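Local coordinates for protein polysaccharide deacetylase (Ammonifex degensii, PDB 4WCJ) that probably removes N-acetyl groups from poly-beta-1,6-N-acetyl-D-glucosamine, as a zinc-binding member of the family 4 carbohydrate esterases, at residues 37-42 / 226-231; 60-65 / 115-120; 76-81 / 92-97; 86-91 / 235-240; 244-247 / 251-254. All coordinates share one frame; numbering follows the deposited sequence.

Contact 1. Residues 37-42 / 226-231; sequences LVVLCY and LVFTLR
Cys41 and Leu230 meet across an intervening strand of the beta/alpha barrel. Their CA atoms are 7.9 Å apart, too far for paired strands. The strand between is 242-247, which pairs in parallel with both 36-42 and 226-229. Only side chains can therefore bridge the gap.

The Cys41 side chain is short and each of its atoms has a neighbour. CB lies 3.9 Å from Leu230 CD2. SG stands anti to the backbone N (chi1 176°) and meets the same methyl, again with 3.9 Å from SG to Leu230 CD2. One methyl thus covers both atoms. SG also packs against NH1 of the Arg245 guanidinium group. Leu230 presents only its CD2 branch.

Two residues earlier in each segment is a second, looser touch. Val39 CG1 is 4.2 Å from Phe228 CE2. The methyl comes to the ring edge, near the ring plane, and the two side chains cross at about a right angle. Phe228 also meets the ring of Phe122 with the planes inclined.

Just beyond Phe228 the chain makes an ST turn. Arg231 N donates to Thr229 OG1 (3.2 Å, 163° at the hydrogen). Leu230 sits inside this turn.

The zinc ion is about 7 Å from the Cys41 side chain, and its protein ligands are Asp99, His157 and His162. The two segments share no hydrogen bond. Thiol against methyl and methyl against ring edge make this an apolar contact near a metal site, held by van der Waals packing.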
# COMPACT_ATOMS: atom_id res chain seq x y z
N LEU A 37 14.51 -2.79 3.48
CA LEU A 37 13.32 -2.01 3.20
C LEU A 37 12.11 -2.43 4.03
O LEU A 37 11.62 -3.54 3.88
CB LEU A 37 12.95 -2.12 1.72
CG LEU A 37 11.60 -1.52 1.30
CD1 LEU A 37 11.59 -0.01 1.48
CD2 LEU A 37 11.26 -1.91 -0.13
N VAL A 38 11.63 -1.53 4.89
CA VAL A 38 10.37 -1.76 5.58
C VAL A 38 9.27 -0.95 4.90
O VAL A 38 9.46 0.22 4.57
CB VAL A 38 10.46 -1.39 7.09
CG1 VAL A 38 9.08 -1.17 7.69
CG2 VAL A 38 11.21 -2.47 7.84
N VAL A 39 8.13 -1.59 4.65
CA VAL A 39 7.04 -0.93 3.96
C VAL A 39 5.85 -0.79 4.92
O VAL A 39 5.33 -1.79 5.41
CB VAL A 39 6.62 -1.71 2.70
CG1 VAL A 39 5.53 -0.97 1.95
CG2 VAL A 39 7.83 -1.90 1.78
N LEU A 40 5.44 0.45 5.18
CA LEU A 40 4.36 0.69 6.14
C LEU A 40 3.00 0.68 5.44
O LEU A 40 2.87 1.20 4.33
CB LEU A 40 4.56 2.02 6.86
CG LEU A 40 5.93 2.25 7.49
CD1 LEU A 40 6.02 3.63 8.13
CD2 LEU A 40 6.24 1.17 8.50
N CYS A 41 2.01 0.08 6.08
CA CYS A 41 0.65 0.08 5.58
C CYS A 41 -0.27 0.85 6.52
O CYS A 41 -0.55 0.41 7.64
CB CYS A 41 0.13 -1.35 5.39
SG CYS A 41 -1.60 -1.43 4.88
N TYR A 42 -0.73 2.00 6.04
CA TYR A 42 -1.73 2.82 6.72
C TYR A 42 -3.07 2.70 6.01
O TYR A 42 -3.14 2.22 4.87
CB TYR A 42 -1.31 4.30 6.76
CG TYR A 42 -0.05 4.63 7.52
CD1 TYR A 42 -0.10 4.90 8.89
CD2 TYR A 42 1.18 4.70 6.88
CE1 TYR A 42 1.05 5.22 9.60
CE2 TYR A 42 2.34 5.01 7.58
CZ TYR A 42 2.26 5.28 8.94
OH TYR A 42 3.40 5.59 9.64
N LEU A 226 5.17 -5.83 -8.60
CA LEU A 226 5.22 -6.06 -7.16
C LEU A 226 3.85 -6.38 -6.61
O LEU A 226 2.85 -5.76 -6.99
CB LEU A 226 5.79 -4.85 -6.42
CG LEU A 226 7.25 -4.47 -6.67
CD1 LEU A 226 7.55 -3.14 -5.99
CD2 LEU A 226 8.21 -5.57 -6.20
N VAL A 227 3.84 -7.34 -5.70
CA VAL A 227 2.63 -7.80 -5.03
C VAL A 227 2.85 -7.63 -3.53
O VAL A 227 3.79 -8.20 -2.97
CB VAL A 227 2.32 -9.26 -5.38
CG1 VAL A 227 1.08 -9.74 -4.64
CG2 VAL A 227 2.17 -9.42 -6.90
N PHE A 228 2.01 -6.82 -2.89
CA PHE A 228 2.22 -6.46 -1.49
C PHE A 228 1.31 -7.21 -0.54
O PHE A 228 0.10 -7.31 -0.77
CB PHE A 228 1.99 -4.96 -1.29
CG PHE A 228 3.02 -4.10 -1.96
CD1 PHE A 228 3.00 -3.90 -3.33
CD2 PHE A 228 3.98 -3.45 -1.20
CE1 PHE A 228 3.93 -3.09 -3.95
CE2 PHE A 228 4.92 -2.63 -1.81
CZ PHE A 228 4.89 -2.45 -3.19
N THR A 229 1.90 -7.71 0.54
CA THR A 229 1.20 -8.47 1.57
C THR A 229 1.26 -7.74 2.90
O THR A 229 1.83 -6.66 2.99
CB THR A 229 1.82 -9.87 1.73
OG1 THR A 229 3.09 -9.76 2.40
CG2 THR A 229 2.05 -10.53 0.38
N LEU A 230 0.69 -8.35 3.95
CA LEU A 230 0.81 -7.82 5.31
C LEU A 230 1.69 -8.74 6.16
O LEU A 230 1.49 -8.88 7.37
CB LEU A 230 -0.57 -7.63 5.95
CG LEU A 230 -1.41 -6.50 5.35
CD1 LEU A 230 -2.82 -6.46 5.93
CD2 LEU A 230 -0.70 -5.15 5.52
N ARG A 231 2.67 -9.37 5.52
CA ARG A 231 3.70 -10.12 6.22
C ARG A 231 4.75 -9.14 6.72
O ARG A 231 5.52 -8.59 5.94
CB ARG A 231 4.33 -11.18 5.31
CG ARG A 231 5.14 -12.23 6.05
CD ARG A 231 5.62 -13.35 5.13
NE ARG A 231 4.53 -14.16 4.59
CZ ARG A 231 4.71 -15.27 3.87
NH1 ARG A 231 5.93 -15.69 3.60
NH2 ARG A 231 3.66 -15.95 3.42

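Contact 2. Residues 60-65 / 115-120; sequences QQLDYL and RKIPFL
Arg115 reaches over to helix 55-67 and grips Asp63 side-on. It buries the most surface here, followed by Leu62 and Asp63. NE donates to Asp63 OD1 at 2.7 Å, with 168° at the hydrogen. NH1 donates to Asp63 OD2 at 3.2 Å and is nearly straight. Each carboxylate oxygen thus takes one nitrogen, and both are met on the syn side. The two flat groups are not quite coplanar: their planes are 23° apart. The bonds leave Arg115 within its guanidinium plane but reach the carboxylate somewhat out of its own plane. An extended chain from CG to NE carries the group across to Asp63. The remaining nitrogen, NH2, bonds to the backbone O of Val111. All three guanidinium nitrogens therefore have partners, which fixes the group's rotation.

Arg115 stands where helix 102-114 gives way to strand 119-123. The helix ends in a Schellman motif, with Lys116 at positive phi. This is a helix-to-strand junction of the beta/alpha barrel, and the salt bridge ties it to a neighbouring outer helix. With an alanine in place of Arg115, the Asp63 carboxylate is likely to lose its positive mate, and helix 55-67 its charged link to the junction.

Leu62 lies on the inward side of the bridge. Its CB is 4.3 Å from Arg115 CD, so the arginine's CD packs loosely beside it. Its CD1 methyl meets Ile117 CD1 at 4.0 Å, and the same Ile117 CD1 is 4.0 Å from Leu62 CB. Leu112 of helix 102-114 and Phe72 of strand 71-72 touch both Leu62 and Ile117.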
# COMPACT_ATOMS: atom_id res chain seq x y z
N GLN A 60 4.22 12.89 13.41
CA GLN A 60 5.27 12.59 14.38
C GLN A 60 6.01 11.31 14.01
O GLN A 60 7.23 11.23 14.17
CB GLN A 60 4.68 12.49 15.79
CG GLN A 60 4.33 13.85 16.39
CD GLN A 60 3.80 13.75 17.80
OE1 GLN A 60 3.75 12.67 18.39
NE2 GLN A 60 3.39 14.88 18.37
N GLN A 61 5.29 10.31 13.52
CA GLN A 61 5.92 9.07 13.06
C GLN A 61 6.87 9.29 11.90
O GLN A 61 7.99 8.78 11.89
CB GLN A 61 4.86 8.04 12.66
CG GLN A 61 4.16 7.40 13.84
CD GLN A 61 3.26 6.26 13.43
OE1 GLN A 61 3.07 6.00 12.24
NE2 GLN A 61 2.70 5.56 14.42
N LEU A 62 6.42 10.06 10.91
CA LEU A 62 7.25 10.38 9.77
C LEU A 62 8.46 11.18 10.22
O LEU A 62 9.59 10.89 9.82
CB LEU A 62 6.45 11.17 8.73
CG LEU A 62 5.21 10.45 8.20
CD1 LEU A 62 4.52 11.31 7.13
CD2 LEU A 62 5.58 9.09 7.65
N ASP A 63 8.22 12.17 11.07
CA ASP A 63 9.29 13.00 11.59
C ASP A 63 10.31 12.17 12.36
O ASP A 63 11.52 12.36 12.18
CB ASP A 63 8.73 14.12 12.47
CG ASP A 63 7.99 15.18 11.67
OD1 ASP A 63 8.19 15.23 10.44
OD2 ASP A 63 7.22 15.96 12.27
N TYR A 64 9.84 11.26 13.20
CA TYR A 64 10.76 10.44 13.98
C TYR A 64 11.66 9.61 13.07
O TYR A 64 12.87 9.56 13.26
CB TYR A 64 10.02 9.52 14.95
CG TYR A 64 10.96 8.63 15.73
CD1 TYR A 64 11.72 9.15 16.77
CD2 TYR A 64 11.10 7.28 15.42
CE1 TYR A 64 12.59 8.35 17.48
CE2 TYR A 64 11.97 6.47 16.14
CZ TYR A 64 12.71 7.02 17.16
OH TYR A 64 13.58 6.22 17.88
N LEU A 65 11.06 8.96 12.08
CA LEU A 65 11.81 8.11 11.16
C LEU A 65 12.91 8.91 10.47
O LEU A 65 14.06 8.48 10.42
CB LEU A 65 10.87 7.50 10.11
CG LEU A 65 10.05 6.28 10.56
CD1 LEU A 65 9.06 5.88 9.48
CD2 LEU A 65 10.97 5.12 10.91
N ARG A 115 6.54 17.40 3.63
CA ARG A 115 7.78 16.69 3.89
C ARG A 115 8.38 16.07 2.63
O ARG A 115 9.46 15.47 2.69
CB ARG A 115 7.56 15.60 4.94
CG ARG A 115 7.33 16.16 6.32
CD ARG A 115 6.58 15.19 7.22
NE ARG A 115 6.36 15.78 8.54
CZ ARG A 115 5.41 16.68 8.80
NH1 ARG A 115 5.29 17.18 10.02
NH2 ARG A 115 4.60 17.10 7.83
N LYS A 116 7.69 16.22 1.50
CA LYS A 116 8.14 15.66 0.22
C LYS A 116 8.35 14.15 0.27
O LYS A 116 9.26 13.61 -0.36
CB LYS A 116 9.44 16.33 -0.25
CG LYS A 116 9.30 17.76 -0.72
CD LYS A 116 10.63 18.28 -1.22
CE LYS A 116 10.67 19.79 -1.26
NZ LYS A 116 12.05 20.29 -1.49
N ILE A 117 7.50 13.47 1.04
CA ILE A 117 7.57 12.02 1.19
C ILE A 117 6.66 11.32 0.18
O ILE A 117 5.43 11.51 0.18
CB ILE A 117 7.20 11.59 2.62
CG1 ILE A 117 8.27 12.07 3.61
CG2 ILE A 117 7.04 10.07 2.71
CD1 ILE A 117 7.87 11.96 5.06
N PRO A 118 7.25 10.49 -0.68
CA PRO A 118 6.49 9.70 -1.64
C PRO A 118 5.61 8.67 -0.93
O PRO A 118 5.88 8.33 0.22
CB PRO A 118 7.56 9.00 -2.48
CG PRO A 118 8.89 9.51 -1.98
CD PRO A 118 8.66 10.07 -0.62
N PHE A 119 4.58 8.19 -1.61
CA PHE A 119 3.78 7.11 -1.05
C PHE A 119 3.05 6.34 -2.14
O PHE A 119 2.78 6.86 -3.22
CB PHE A 119 2.80 7.65 0.01
CG PHE A 119 1.79 8.65 -0.52
CD1 PHE A 119 2.18 9.94 -0.86
CD2 PHE A 119 0.45 8.31 -0.64
CE1 PHE A 119 1.26 10.85 -1.34
CE2 PHE A 119 -0.47 9.22 -1.11
CZ PHE A 119 -0.07 10.49 -1.45
N LEU A 120 2.74 5.08 -1.85
CA LEU A 120 1.97 4.26 -2.77
C LEU A 120 0.55 4.14 -2.23
O LEU A 120 0.34 3.74 -1.09
CB LEU A 120 2.61 2.87 -2.91
CG LEU A 120 2.64 2.22 -4.31
CD1 LEU A 120 3.41 0.89 -4.30
CD2 LEU A 120 1.25 2.05 -4.87

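Contact 3. Residues 76-81 / 92-97; sequences QEAEDY and LVLVTF
Tyr81 receives a methyl of Leu92 squarely over one face of its ring. The two residues belong to a beta-alpha-beta unit of the barrel: strand 71-72, helix 75-82, strand 91-99. Leu92 CD1 is 3.4 Å from the centroid of the Tyr81 ring and only 6° off its normal, a CH-pi contact. The methyl is nearly equidistant from the six ring carbons. The side chains come from opposite directions, one from the helix and one from the strand.

One helical turn earlier, Ala78 makes the second touch. Its CB meets Leu94 CD2 at 4.0 Å. The small side chain is consistent with the close approach of helix and strand, with the CA atoms of Ala78 and Leu94 7.2 Å apart.

Leu37, on the next strand, touches Ala78, Tyr81 and Leu92 and fills in beside them. A serine at Tyr81 would probably leave the Leu92 methyl without its ring face and open a gap under the helix. Further out, Arg85 bridges to Asp80 OD1, and Arg202 bridges to Glu79 OE1. The ring is turned to the strand by its first torsion: Tyr81 CG lies anti to the backbone N, at chi1 175°.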
# COMPACT_ATOMS: atom_id res chain seq x y z
N GLN A 76 9.08 3.32 -7.31
CA GLN A 76 10.05 2.88 -8.32
C GLN A 76 11.37 2.45 -7.69
O GLN A 76 11.94 1.43 -8.08
CB GLN A 76 10.31 4.00 -9.34
CG GLN A 76 9.77 3.70 -10.73
CD GLN A 76 10.29 2.39 -11.28
OE1 GLN A 76 11.48 2.09 -11.19
NE2 GLN A 76 9.39 1.59 -11.84
N GLU A 77 11.85 3.23 -6.73
CA GLU A 77 13.09 2.91 -6.02
C GLU A 77 12.95 1.57 -5.30
O GLU A 77 13.87 0.75 -5.32
CB GLU A 77 13.45 4.01 -5.02
CG GLU A 77 14.17 5.20 -5.65
CD GLU A 77 14.40 6.36 -4.70
OE1 GLU A 77 13.67 6.48 -3.70
OE2 GLU A 77 15.32 7.17 -4.96
N ALA A 78 11.78 1.36 -4.70
CA ALA A 78 11.51 0.12 -3.97
C ALA A 78 11.57 -1.08 -4.90
O ALA A 78 12.12 -2.12 -4.55
CB ALA A 78 10.15 0.19 -3.28
N GLU A 79 10.98 -0.92 -6.09
CA GLU A 79 10.95 -2.00 -7.07
C GLU A 79 12.35 -2.32 -7.56
O GLU A 79 12.72 -3.48 -7.67
CB GLU A 79 10.07 -1.65 -8.27
CG GLU A 79 9.87 -2.84 -9.22
CD GLU A 79 9.28 -2.42 -10.55
OE1 GLU A 79 9.59 -3.09 -11.57
OE2 GLU A 79 8.51 -1.44 -10.58
N ASP A 80 13.11 -1.28 -7.87
CA ASP A 80 14.47 -1.50 -8.34
C ASP A 80 15.35 -2.05 -7.21
O ASP A 80 16.27 -2.82 -7.46
CB ASP A 80 15.05 -0.21 -8.91
CG ASP A 80 14.35 0.22 -10.18
OD1 ASP A 80 13.76 -0.65 -10.86
OD2 ASP A 80 14.38 1.43 -10.50
N TYR A 81 15.06 -1.66 -5.97
CA TYR A 81 15.82 -2.15 -4.83
C TYR A 81 15.56 -3.63 -4.60
O TYR A 81 16.50 -4.42 -4.54
CB TYR A 81 15.47 -1.36 -3.56
CG TYR A 81 16.13 -1.89 -2.30
CD1 TYR A 81 17.48 -1.72 -2.08
CD2 TYR A 81 15.38 -2.55 -1.33
CE1 TYR A 81 18.09 -2.19 -0.93
CE2 TYR A 81 15.98 -3.03 -0.17
CZ TYR A 81 17.33 -2.85 0.02
OH TYR A 81 17.94 -3.30 1.16
N LEU A 92 15.81 1.51 4.61
CA LEU A 92 14.83 2.11 3.69
C LEU A 92 13.38 1.93 4.15
O LEU A 92 13.05 0.94 4.79
CB LEU A 92 14.99 1.49 2.30
CG LEU A 92 16.44 1.27 1.85
CD1 LEU A 92 16.47 0.55 0.51
CD2 LEU A 92 17.20 2.58 1.77
N VAL A 93 12.53 2.90 3.82
CA VAL A 93 11.10 2.81 4.13
C VAL A 93 10.22 3.33 2.99
O VAL A 93 10.47 4.39 2.44
CB VAL A 93 10.74 3.58 5.42
CG1 VAL A 93 9.23 3.74 5.57
CG2 VAL A 93 11.30 2.87 6.64
N LEU A 94 9.19 2.55 2.65
CA LEU A 94 8.14 2.98 1.74
C LEU A 94 6.83 3.17 2.49
O LEU A 94 6.38 2.28 3.22
CB LEU A 94 7.95 1.95 0.62
CG LEU A 94 6.81 2.22 -0.37
CD1 LEU A 94 6.98 3.57 -1.05
CD2 LEU A 94 6.73 1.12 -1.41
N VAL A 95 6.22 4.34 2.31
CA VAL A 95 4.90 4.61 2.88
C VAL A 95 3.81 4.16 1.91
O VAL A 95 3.84 4.50 0.73
CB VAL A 95 4.72 6.12 3.19
CG1 VAL A 95 3.31 6.40 3.70
CG2 VAL A 95 5.77 6.58 4.19
N THR A 96 2.87 3.35 2.40
CA THR A 96 1.72 2.96 1.60
C THR A 96 0.39 3.12 2.35
O THR A 96 0.34 3.02 3.59
CB THR A 96 1.82 1.48 1.09
OG1 THR A 96 1.48 0.57 2.14
CG2 THR A 96 3.22 1.18 0.56
N PHE A 97 -0.67 3.35 1.59
CA PHE A 97 -2.03 3.42 2.10
C PHE A 97 -2.93 2.47 1.33
O PHE A 97 -2.85 2.40 0.10
CB PHE A 97 -2.60 4.84 1.98
CG PHE A 97 -2.08 5.79 3.01
CD1 PHE A 97 -0.82 6.33 2.90
CD2 PHE A 97 -2.88 6.13 4.09
CE1 PHE A 97 -0.35 7.21 3.86
CE2 PHE A 97 -2.41 7.01 5.05
CZ PHE A 97 -1.15 7.54 4.94

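Contact 4. Residues 86-91 / 235-240; sequences IHLPGK and NRPGDA
The type II beta turn from Arg236 to Asp239 presents its Pro237 ring to Leu88. The turn lies in the loop between strands 226-229 and 242-247. Leu88 belongs to the loop between helix 75-82 and strand 91-99. The contact is small and lies at the surface, away from the zinc site.

Pro237 CG is the atom that touches. It sits 3.8 Å from Leu88 CG and equally 3.8 Å from Leu88 CD1. The ring and the leucine side chain cross at about a right angle. Leu88 CD2 turns to Arg236 instead, at 4.3 Å from Arg236 NH1, a loose approach. Both Leu88 and Pro237 also touch a crystal neighbour, so their surroundings in solution may differ.

The two loops lead into strands 91-99 and 242-247 of the beta/alpha barrel, and helix 75-82 packs against both. Tyr81 of that helix touches both Leu88 and Pro237. The loop at Leu88 bends sharply: Leu88 has positive phi, and the peptide before Pro89 is cis.

The turn is held from within. Arg236 N donates to Asp239 OD2 at 3.0 Å and 177°, meeting the oxygen from above the carboxylate plane. Asp239 OD2 also bridges to Lys233 NZ. The bond from Asp239 N back to Arg236 O is weak. Gly238 has phi 94°, where a side chain would jam against the preceding carbonyl O.

The Arg236 side chain folds back over its own turn. Pro237 CD lies 3.9 Å above the guanidinium plane, toward its rim. Arg236 NH2 bonds to the backbone O of Asp35.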
# COMPACT_ATOMS: atom_id res chain seq x y z
N ILE A 86 18.72 -1.90 -9.02
CA ILE A 86 19.58 -0.85 -8.50
C ILE A 86 20.10 -1.43 -7.21
O ILE A 86 19.61 -2.46 -6.76
CB ILE A 86 18.87 0.48 -8.23
CG1 ILE A 86 17.88 0.32 -7.07
CG2 ILE A 86 18.25 1.03 -9.51
CD1 ILE A 86 17.22 1.61 -6.63
N HIS A 87 21.08 -0.78 -6.60
CA HIS A 87 21.78 -1.44 -5.52
C HIS A 87 21.83 -0.69 -4.20
O HIS A 87 22.65 0.21 -4.02
CB HIS A 87 23.19 -1.79 -5.98
CG HIS A 87 23.25 -2.97 -6.89
ND1 HIS A 87 23.38 -2.86 -8.26
CD2 HIS A 87 23.16 -4.30 -6.63
CE1 HIS A 87 23.39 -4.06 -8.80
NE2 HIS A 87 23.26 -4.95 -7.83
N LEU A 88 20.91 -1.06 -3.32
CA LEU A 88 21.08 -0.91 -1.87
C LEU A 88 21.34 0.57 -1.52
O LEU A 88 20.89 1.43 -2.26
CB LEU A 88 22.17 -1.88 -1.42
CG LEU A 88 21.78 -3.37 -1.49
CD1 LEU A 88 22.01 -3.97 -2.88
CD2 LEU A 88 22.48 -4.19 -0.42
N PRO A 89 21.97 0.89 -0.36
CA PRO A 89 22.24 0.26 0.94
C PRO A 89 21.46 0.90 2.09
O PRO A 89 20.62 1.77 1.86
CB PRO A 89 23.75 0.47 1.11
CG PRO A 89 24.07 1.70 0.25
CD PRO A 89 22.82 2.08 -0.52
N GLY A 90 21.74 0.46 3.32
CA GLY A 90 21.17 1.06 4.51
C GLY A 90 19.71 0.75 4.83
O GLY A 90 19.16 -0.27 4.41
N LYS A 91 19.09 1.67 5.57
CA LYS A 91 17.75 1.52 6.12
C LYS A 91 16.68 2.25 5.30
O LYS A 91 16.62 3.48 5.32
CB LYS A 91 17.75 2.05 7.56
CG LYS A 91 16.76 1.41 8.47
CD LYS A 91 17.42 0.37 9.36
CE LYS A 91 17.99 0.99 10.63
NZ LYS A 91 18.34 -0.04 11.65
N ASN A 235 12.31 -6.24 4.10
CA ASN A 235 12.47 -6.69 2.73
C ASN A 235 13.89 -6.44 2.23
O ASN A 235 14.47 -5.39 2.51
CB ASN A 235 11.45 -6.02 1.81
CG ASN A 235 10.01 -6.36 2.20
OD1 ASN A 235 9.52 -7.45 1.91
ND2 ASN A 235 9.35 -5.43 2.88
N ARG A 236 14.44 -7.41 1.51
CA ARG A 236 15.82 -7.37 1.05
C ARG A 236 15.89 -7.54 -0.47
O ARG A 236 14.96 -8.06 -1.08
CB ARG A 236 16.64 -8.46 1.75
CG ARG A 236 16.77 -8.28 3.26
CD ARG A 236 17.76 -7.18 3.60
NE ARG A 236 19.10 -7.47 3.09
CZ ARG A 236 20.13 -6.62 3.14
NH1 ARG A 236 21.31 -6.97 2.65
NH2 ARG A 236 19.98 -5.42 3.69
N PRO A 237 17.00 -7.09 -1.10
CA PRO A 237 17.13 -7.29 -2.55
C PRO A 237 16.96 -8.76 -2.94
O PRO A 237 17.48 -9.65 -2.25
CB PRO A 237 18.54 -6.79 -2.85
CG PRO A 237 18.81 -5.79 -1.79
CD PRO A 237 18.12 -6.31 -0.55
N GLY A 238 16.22 -9.01 -4.01
CA GLY A 238 15.95 -10.37 -4.44
C GLY A 238 14.65 -10.93 -3.89
O GLY A 238 14.37 -12.12 -4.05
N ASP A 239 13.86 -10.09 -3.24
CA ASP A 239 12.57 -10.52 -2.72
C ASP A 239 11.46 -10.31 -3.74
O ASP A 239 10.37 -10.86 -3.59
CB ASP A 239 12.23 -9.78 -1.43
CG ASP A 239 12.89 -10.39 -0.21
OD1 ASP A 239 13.48 -11.49 -0.33
OD2 ASP A 239 12.80 -9.78 0.88
N ALA A 240 11.72 -9.50 -4.77
CA ALA A 240 10.71 -9.23 -5.79
C ALA A 240 10.23 -10.53 -6.42
O ALA A 240 11.03 -11.44 -6.62
CB ALA A 240 11.27 -8.27 -6.85

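Contact 5. Residues 244-247 / 251-254; sequences GRVL and DSWP
Ser252 closes the short loop between the strand 242-247 and the helix 253-261, a beta-to-alpha connection of the barrel. The strand ends at Leu247 and only a few residues separate the two segments.

One hydrogen bond joins them. Ser252 OG donates to the backbone O of Leu247 at 2.8 Å. The hydroxyl meets the oxygen at a C=O...donor angle of 134°, tilted 19° from the carbonyl plane. That is a bent approach, well off the line of the carbonyl. It gives the last carbonyl of the strand a partner from the loop. The same OG accepts from the backbone N of Thr249, so it both donates and accepts. Two bonds to two backbone groups should hold the hydroxyl's rotation.

Packing is the second kind of interaction, and it is light. Val246 CG1 lies 4.1 Å from Ser252 CB and also 4.1 Å from Ser252 OG. Leu247 joins mainly through its carbonyl O. Ser252 also touches Thr30, the first modelled residue of the chain. The next residue, Trp253, points its CB away from the strand and packs on Gln61, Tyr64 and Leu65 of helix 55-67.

The Leu247 side chain is about 8 Å from the zinc ion. The first torsion of Ser252, at chi1 66°, puts OG between its own backbone N and carbonyl carbon, facing Leu247 O.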
# COMPACT_ATOMS: atom_id res chain seq x y z
N GLY A 244 6.63 -7.68 1.83
CA GLY A 244 5.98 -7.76 3.13
C GLY A 244 5.81 -6.40 3.80
O GLY A 244 6.77 -5.63 3.92
N ARG A 245 4.59 -6.08 4.21
CA ARG A 245 4.31 -4.77 4.80
C ARG A 245 3.93 -4.89 6.27
O ARG A 245 3.32 -5.88 6.69
CB ARG A 245 3.19 -4.04 4.05
CG ARG A 245 3.44 -3.81 2.57
CD ARG A 245 2.30 -2.98 1.99
NE ARG A 245 1.04 -3.72 2.07
CZ ARG A 245 -0.15 -3.17 1.90
NH1 ARG A 245 -0.26 -1.88 1.62
NH2 ARG A 245 -1.24 -3.92 2.00
N VAL A 246 4.30 -3.87 7.04
CA VAL A 246 3.90 -3.75 8.43
C VAL A 246 2.63 -2.92 8.54
O VAL A 246 2.63 -1.74 8.23
CB VAL A 246 5.00 -3.07 9.28
CG1 VAL A 246 4.53 -2.94 10.73
CG2 VAL A 246 6.30 -3.85 9.19
N LEU A 247 1.54 -3.53 9.00
CA LEU A 247 0.33 -2.77 9.27
C LEU A 247 0.59 -1.90 10.50
O LEU A 247 0.83 -2.42 11.59
CB LEU A 247 -0.86 -3.71 9.52
CG LEU A 247 -2.21 -3.02 9.79
CD1 LEU A 247 -2.75 -2.42 8.50
CD2 LEU A 247 -3.21 -3.97 10.43
N ASP A 251 0.53 -0.99 18.50
CA ASP A 251 1.39 -2.08 18.96
C ASP A 251 2.58 -2.36 18.04
O ASP A 251 3.62 -2.83 18.50
CB ASP A 251 0.57 -3.36 19.14
CG ASP A 251 -0.22 -3.36 20.43
OD1 ASP A 251 0.21 -2.70 21.40
OD2 ASP A 251 -1.27 -4.04 20.47
N SER A 252 2.42 -2.08 16.75
CA SER A 252 3.48 -2.39 15.79
C SER A 252 4.46 -1.24 15.63
O SER A 252 5.61 -1.45 15.27
CB SER A 252 2.88 -2.74 14.43
OG SER A 252 2.23 -1.63 13.85
N TRP A 253 4.00 -0.01 15.90
CA TRP A 253 4.87 1.15 15.76
C TRP A 253 6.14 1.09 16.62
O TRP A 253 7.21 1.41 16.11
CB TRP A 253 4.11 2.45 16.06
CG TRP A 253 5.06 3.60 16.19
CD1 TRP A 253 5.36 4.29 17.33
CD2 TRP A 253 5.86 4.18 15.15
NE1 TRP A 253 6.29 5.27 17.06
CE2 TRP A 253 6.61 5.22 15.73
CE3 TRP A 253 6.00 3.92 13.78
CZ2 TRP A 253 7.49 6.00 14.99
CZ3 TRP A 253 6.88 4.69 13.06
CH2 TRP A 253 7.61 5.72 13.66
N PRO A 254 6.04 0.71 17.91
CA PRO A 254 7.27 0.60 18.69
C PRO A 254 8.34 -0.27 18.03
O PRO A 254 9.53 0.04 18.13
CB PRO A 254 6.80 -0.04 20.00
CG PRO A 254 5.40 0.44 20.15
CD PRO A 254 4.84 0.49 18.75

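Contacts 1, 2, 3 and 5 all reach one parallel barrel sheet. Contacts 1 and 5 are nearest the metal: the side chain of Cys41 lies about 7 Å from the zinc ion and that of Leu247 about 8 Å. They are joined by backbone pairing, with Val246 N 2.8 Å from Val39 O. Contact 3 lies one strand further round, and Leu40 O meets Thr96 OG1 at 2.7 Å. Contact 2 follows on the next strand, where Leu120 N is 2.9 Å from Val95 O. Contact 4 is off the annotated site and touches contact 3 through Tyr81. The centres of contacts 2 and 4 are about 20 Å apart, and they do not touch.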